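Ferric uptake regulation protein (Pseudomonas aeruginosa, PDB 1MZB) probably acts as an iron-responsive DNA-binding repressor that controls iron-uptake genes and so helps maintain iron homeostasis. Local coordinates at residues V21-M26 with R58-F63; H88-V93 with V124-V129. All coordinates share one frame; numbering follows the deposited sequence.

Contact 1 (V21-M26 with R58-F63); sequences VKILQM and RVLTQF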
loop_
_atom_site.group_PDB
_atom_site.type_symbol
_atom_site.label_atom_id
_atom_site.label_comp_id
_atom_site.label_asym_id
_atom_site.label_seq_id
_atom_site.Cartn_x
_atom_site.Cartn_y
_atom_site.Cartn_z
ATOM N N VAL A 21 -22.353 -0.086 9.438
ATOM C CA VAL A 21 -21.850 1.145 8.858
ATOM C C VAL A 21 -20.958 1.943 9.805
ATOM O O VAL A 21 -19.879 2.421 9.414
ATOM C CB VAL A 21 -23.027 2.041 8.370
ATOM C CG1 VAL A 21 -22.512 3.445 8.052
ATOM C CG2 VAL A 21 -23.656 1.410 7.152
ATOM N N LYS A 22 -21.372 2.081 11.062
ATOM C CA LYS A 22 -20.566 2.834 12.000
ATOM C C LYS A 22 -19.183 2.198 12.254
ATOM O O LYS A 22 -18.178 2.897 12.357
ATOM C CB LYS A 22 -21.330 3.031 13.308
ATOM C CG LYS A 22 -22.390 4.141 13.194
ATOM C CD LYS A 22 -23.188 4.345 14.474
ATOM C CE LYS A 22 -24.175 5.524 14.294
ATOM N NZ LYS A 22 -23.503 6.657 13.575
ATOM N N ILE A 23 -19.138 0.877 12.340
ATOM C CA ILE A 23 -17.855 0.207 12.584
ATOM C C ILE A 23 -16.914 0.347 11.382
ATOM O O ILE A 23 -15.712 0.606 11.531
ATOM C CB ILE A 23 -18.116 -1.263 12.971
ATOM C CG1 ILE A 23 -18.829 -1.271 14.332
ATOM C CG2 ILE A 23 -16.786 -2.052 12.977
ATOM C CD1 ILE A 23 -19.415 -2.603 14.769
ATOM N N LEU A 24 -17.454 0.206 10.180
ATOM C CA LEU A 24 -16.636 0.380 9.001
ATOM C C LEU A 24 -16.091 1.826 8.932
ATOM O O LEU A 24 -14.964 2.053 8.502
ATOM C CB LEU A 24 -17.461 0.052 7.754
ATOM C CG LEU A 24 -16.669 -0.097 6.457
ATOM C CD1 LEU A 24 -15.690 -1.254 6.577
ATOM C CD2 LEU A 24 -17.648 -0.338 5.292
ATOM N N GLN A 25 -16.875 2.805 9.377
ATOM C CA GLN A 25 -16.427 4.197 9.343
ATOM C C GLN A 25 -15.333 4.391 10.375
ATOM O O GLN A 25 -14.366 5.125 10.140
ATOM C CB GLN A 25 -17.599 5.155 9.624
ATOM C CG GLN A 25 -18.610 5.224 8.490
ATOM C CD GLN A 25 -19.868 5.994 8.879
ATOM O OE1 GLN A 25 -20.160 6.161 10.063
ATOM N NE2 GLN A 25 -20.631 6.442 7.875
ATOM N N MET A 26 -15.475 3.722 11.521
ATOM C CA MET A 26 -14.453 3.824 12.544
ATOM C C MET A 26 -13.148 3.241 12.008
ATOM O O MET A 26 -12.069 3.802 12.227
ATOM C CB MET A 26 -14.870 3.079 13.808
ATOM C CG MET A 26 -13.905 3.313 14.947
ATOM S SD MET A 26 -13.666 5.100 15.174
ATOM C CE MET A 26 -15.343 5.598 15.618
ATOM N N ARG A 58 -18.497 -9.020 17.098
ATOM C CA ARG A 58 -19.262 -9.787 16.129
ATOM C C ARG A 58 -19.154 -9.194 14.737
ATOM O O ARG A 58 -18.901 -9.910 13.773
ATOM C CB ARG A 58 -20.730 -9.840 16.567
ATOM C CG ARG A 58 -20.895 -10.612 17.838
ATOM C CD ARG A 58 -21.128 -12.058 17.553
ATOM N NE ARG A 58 -22.537 -12.301 17.226
ATOM C CZ ARG A 58 -23.500 -12.459 18.132
ATOM N NH1 ARG A 58 -23.204 -12.396 19.425
ATOM N NH2 ARG A 58 -24.755 -12.701 17.748
ATOM N N VAL A 59 -19.376 -7.889 14.631
ATOM C CA VAL A 59 -19.294 -7.232 13.334
ATOM C C VAL A 59 -17.893 -7.324 12.730
ATOM O O VAL A 59 -17.742 -7.584 11.550
ATOM C CB VAL A 59 -19.683 -5.756 13.413
ATOM C CG1 VAL A 59 -19.416 -5.076 12.048
ATOM C CG2 VAL A 59 -21.144 -5.601 13.802
ATOM N N LEU A 60 -16.849 -7.097 13.534
ATOM C CA LEU A 60 -15.518 -7.201 12.993
ATOM C C LEU A 60 -15.275 -8.641 12.502
ATOM O O LEU A 60 -14.590 -8.839 11.509
ATOM C CB LEU A 60 -14.472 -6.809 14.072
ATOM C CG LEU A 60 -14.483 -5.331 14.495
ATOM C CD1 LEU A 60 -13.567 -5.079 15.781
ATOM C CD2 LEU A 60 -13.899 -4.532 13.301
ATOM N N THR A 61 -15.846 -9.639 13.189
ATOM C CA THR A 61 -15.651 -11.034 12.751
ATOM C C THR A 61 -16.440 -11.288 11.445
ATOM O O THR A 61 -15.986 -12.018 10.556
ATOM C CB THR A 61 -16.067 -12.037 13.847
ATOM O OG1 THR A 61 -15.153 -11.896 14.959
ATOM C CG2 THR A 61 -15.964 -13.479 13.329
ATOM N N GLN A 62 -17.579 -10.618 11.320
ATOM C CA GLN A 62 -18.402 -10.725 10.092
ATOM C C GLN A 62 -17.584 -10.112 8.952
ATOM O O GLN A 62 -17.511 -10.687 7.854
ATOM C CB GLN A 62 -19.740 -9.978 10.271
ATOM C CG GLN A 62 -20.656 -10.527 11.382
ATOM C CD GLN A 62 -22.041 -9.887 11.459
ATOM O OE1 GLN A 62 -22.191 -8.655 11.406
ATOM N NE2 GLN A 62 -23.078 -10.735 11.596
ATOM N N PHE A 63 -16.957 -8.957 9.214
ATOM C CA PHE A 63 -16.139 -8.269 8.210
ATOM C C PHE A 63 -14.934 -9.094 7.805
ATOM O O PHE A 63 -14.522 -9.102 6.652
ATOM C CB PHE A 63 -15.629 -6.916 8.741
ATOM C CG PHE A 63 -16.668 -5.845 8.788
ATOM C CD1 PHE A 63 -17.976 -6.102 8.405
ATOM C CD2 PHE A 63 -16.341 -4.582 9.240
ATOM C CE1 PHE A 63 -18.938 -5.107 8.471
ATOM C CE2 PHE A 63 -17.311 -3.575 9.314
ATOM C CZ PHE A 63 -18.602 -3.843 8.932
#
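Ile23 and Val59 meet tip to tip across two helices of the winged-helix part, which in the Fur family binds DNA: CD1 of Ile23 presses on CB of Val59 at 3.4 Å, tighter than usual for two carbons. The short helical segments cross at -75° with their axes 10.3 Å apart. Ile23 suits this place because its beta branch sends two arms to different partners. With CG1 beside the backbone N (chi1 -67°), the longer arm carries CD1 to the two methyls of Val59, while CG2 lies 3.8 Å from CD2 of Leu60 and also approaches CE2 of Phe63. The flat ring of Phe63 reaches toward helix 18-28. Val59 CG1 lies against one face, 3.4 Å from the ring plane and displaced toward the rim, and Leu24 N sits at the edge, in plane, 3.9 Å from CE2. The same CE2 touches CD1 of Leu24, whose branched end slants past the ring. Outside the two segments, Leu9 of helix 4-11 packs on Phe63, and Val40 of helix 37-46 on Leu60. The five touching residues are all buried and their side chains meet through apolar carbons; Leu24 N merely touches the ring edge, so shape and the hydrophobic effect hold the crossing, without directional polar bonds between the segments.

Contact 2 (H88-V93 with V124-V129); sequences HHDHMV and VDHNLV. With ZN (zinc ion), chain B; ZN (zinc ion), chain C.
His88, Asp90 and His126 converge on one zinc ion just before a parallel strand pairing begins, in the mixed sheet of the C-terminal domain, which in Fur proteins mediates dimerisation. The compact part is the strand pairing, where His91 pairs with Val129. His91 N donates to Leu128 O at 3.3 Å, an almost straight bond (168°), and His91 O receives a CA-H contact from Val129. Beta-branched valines suit these extended positions: CG2 of Val93 meets CG1 of Val129 at 3.7 Å.

Toward His88 metal and water take over from direct pairing. Asp90 chelates the zinc through both carboxylate oxygens, the short side chain holding the charge close to the strand. The His88 and His126 rings arrive from opposite directions with planes 62° apart, each giving NE2 to the metal. For His126, CG lies between the backbone N and the carbonyl carbon (chi1 67°), which swings the ring back to the ion. Glu109 and water 3 complete this site, whose two histidines are partly exposed. Water 1 accepts from Leu128 N and donates to Asp90 OD1, tying the first shell to the backbone.

His91 serves a second zinc, shared with His34, Glu82 and Glu102, through NE2 at 2.0 Å. The other nitrogen of its ring is held as well: water 2 lies in the ring plane, accepts from His91 ND1 at 2.6 Å and donates to Leu128 O.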
loop_
_atom_site.group_PDB
_atom_site.type_symbol
_atom_site.label_atom_id
_atom_site.label_comp_id
_atom_site.label_asym_id
_atom_site.label_seq_id
_atom_site.Cartn_x
_atom_site.Cartn_y
_atom_site.Cartn_z
ATOM N N HIS A 88 -1.572 -2.998 -0.064
ATOM C CA HIS A 88 -1.013 -4.160 0.630
ATOM C C HIS A 88 0.149 -3.764 1.526
ATOM O O HIS A 88 0.918 -2.838 1.217
ATOM C CB HIS A 88 -0.535 -5.212 -0.376
ATOM C CG HIS A 88 0.311 -6.301 0.226
ATOM N ND1 HIS A 88 -0.206 -7.288 1.041
ATOM C CD2 HIS A 88 1.629 -6.588 0.076
ATOM C CE1 HIS A 88 0.758 -8.138 1.357
ATOM N NE2 HIS A 88 1.884 -7.739 0.781
ATOM N N HIS A 89 0.272 -4.485 2.633
ATOM C CA HIS A 89 1.332 -4.249 3.594
ATOM C C HIS A 89 1.589 -5.518 4.399
ATOM O O HIS A 89 0.669 -6.243 4.769
ATOM C CB HIS A 89 0.946 -3.092 4.530
ATOM N N ASP A 90 2.858 -5.814 4.620
ATOM C CA ASP A 90 3.221 -6.961 5.438
ATOM C C ASP A 90 3.674 -6.256 6.706
ATOM O O ASP A 90 3.557 -5.049 6.776
ATOM C CB ASP A 90 4.324 -7.714 4.776
ATOM C CG ASP A 90 3.881 -8.254 3.412
ATOM O OD1 ASP A 90 2.827 -8.895 3.337
ATOM O OD2 ASP A 90 4.580 -8.029 2.477
ATOM N N HIS A 91 4.197 -6.965 7.684
ATOM C CA HIS A 91 4.506 -6.268 8.938
ATOM C C HIS A 91 5.776 -6.679 9.623
ATOM O O HIS A 91 6.148 -7.849 9.591
ATOM C CB HIS A 91 3.359 -6.519 9.968
ATOM C CG HIS A 91 1.993 -6.104 9.515
ATOM N ND1 HIS A 91 1.240 -6.871 8.657
ATOM C CD2 HIS A 91 1.315 -4.969 9.798
ATOM C CE1 HIS A 91 0.140 -6.185 8.440
ATOM N NE2 HIS A 91 0.141 -5.046 9.099
ATOM N N MET A 92 6.436 -5.704 10.249
ATOM C CA MET A 92 7.570 -5.982 11.110
ATOM C C MET A 92 6.973 -5.758 12.526
ATOM O O MET A 92 6.178 -4.825 12.745
ATOM C CB MET A 92 8.702 -4.978 10.890
ATOM C CG MET A 92 9.569 -5.375 9.732
ATOM S SD MET A 92 10.749 -4.115 9.386
ATOM C CE MET A 92 11.485 -3.947 10.875
ATOM N N VAL A 93 7.294 -6.648 13.458
ATOM C CA VAL A 93 6.782 -6.499 14.828
ATOM C C VAL A 93 7.979 -6.499 15.784
ATOM O O VAL A 93 8.804 -7.420 15.752
ATOM C CB VAL A 93 5.852 -7.671 15.185
ATOM C CG1 VAL A 93 5.286 -7.484 16.590
ATOM C CG2 VAL A 93 4.707 -7.736 14.198
ATOM N N VAL A 124 -2.976 -16.787 -4.175
ATOM C CA VAL A 124 -4.282 -16.317 -3.705
ATOM C C VAL A 124 -4.195 -15.245 -2.610
ATOM O O VAL A 124 -4.936 -14.243 -2.604
ATOM C CB VAL A 124 -5.087 -17.541 -3.149
ATOM C CG1 VAL A 124 -6.422 -17.118 -2.589
ATOM C CG2 VAL A 124 -5.250 -18.572 -4.246
ATOM N N ASP A 125 -3.274 -15.443 -1.678
ATOM C CA ASP A 125 -3.142 -14.519 -0.562
ATOM C C ASP A 125 -1.822 -14.897 0.092
ATOM O O ASP A 125 -1.195 -15.882 -0.294
ATOM C CB ASP A 125 -4.302 -14.777 0.397
ATOM C CG ASP A 125 -4.456 -13.713 1.472
ATOM O OD1 ASP A 125 -3.780 -12.664 1.419
ATOM O OD2 ASP A 125 -5.286 -13.947 2.383
ATOM N N HIS A 126 -1.391 -14.115 1.069
ATOM C CA HIS A 126 -0.172 -14.434 1.776
ATOM C C HIS A 126 -0.069 -13.610 3.031
ATOM O O HIS A 126 -0.735 -12.554 3.193
ATOM C CB HIS A 126 1.081 -14.189 0.931
ATOM C CG HIS A 126 1.335 -12.746 0.615
ATOM N ND1 HIS A 126 0.718 -12.133 -0.435
ATOM C CD2 HIS A 126 2.153 -11.859 1.235
ATOM C CE1 HIS A 126 1.162 -10.891 -0.443
ATOM N NE2 HIS A 126 2.033 -10.672 0.545
ATOM N N ASN A 127 0.778 -14.102 3.921
ATOM C CA ASN A 127 1.047 -13.405 5.171
ATOM C C ASN A 127 2.530 -13.444 5.469
ATOM O O ASN A 127 3.137 -14.522 5.504
ATOM C CB ASN A 127 0.301 -14.066 6.322
ATOM C CG ASN A 127 0.500 -13.326 7.615
ATOM O OD1 ASN A 127 0.978 -13.887 8.585
ATOM N ND2 ASN A 127 0.137 -12.049 7.625
ATOM N N LEU A 128 3.126 -12.284 5.681
ATOM C CA LEU A 128 4.552 -12.236 6.014
ATOM C C LEU A 128 4.733 -11.357 7.251
ATOM O O LEU A 128 4.312 -10.196 7.257
ATOM C CB LEU A 128 5.388 -11.642 4.856
ATOM C CG LEU A 128 6.864 -11.428 5.233
ATOM C CD1 LEU A 128 7.588 -12.783 5.524
ATOM C CD2 LEU A 128 7.581 -10.699 4.052
ATOM N N VAL A 129 5.286 -11.924 8.316
ATOM C CA VAL A 129 5.537 -11.106 9.519
ATOM C C VAL A 129 6.999 -11.276 9.865
ATOM O O VAL A 129 7.507 -12.408 9.914
ATOM C CB VAL A 129 4.657 -11.579 10.717
ATOM C CG1 VAL A 129 5.000 -10.737 12.001
ATOM C CG2 VAL A 129 3.193 -11.445 10.366
HETATM ZN ZN ZN B . 3.368 -9.031 0.984
HETATM ZN ZN ZN C . -1.159 -3.475 9.013
HETATM O O HOH W 1 1.591 -10.123 5.071
HETATM O O HOH W 2 1.506 -9.414 8.074
HETATM O O HOH W 3 5.027 -10.575 1.353
#

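Overall arrangement
Contact 1 closes before contact 2 opens along the chain, and the two lie on opposite sides of its centre, with centres 22 Å apart and nearest atoms about 11 Å apart. They share no helix or strand. Contact 1 joins helices 18-28 and 53-66, whereas contact 2 joins strand 90-94 to the approach to strand 129-132 in the three-stranded mixed sheet. Between them in sequence come strands 69-72 and 80-83, and a zinc ion links both regions: the one held by His91 also takes a ligand, His34, from the loop after helix 18-28. Metal binding at the His91 site could therefore influence how the helical, probably DNA-binding part is set against the sheet domain.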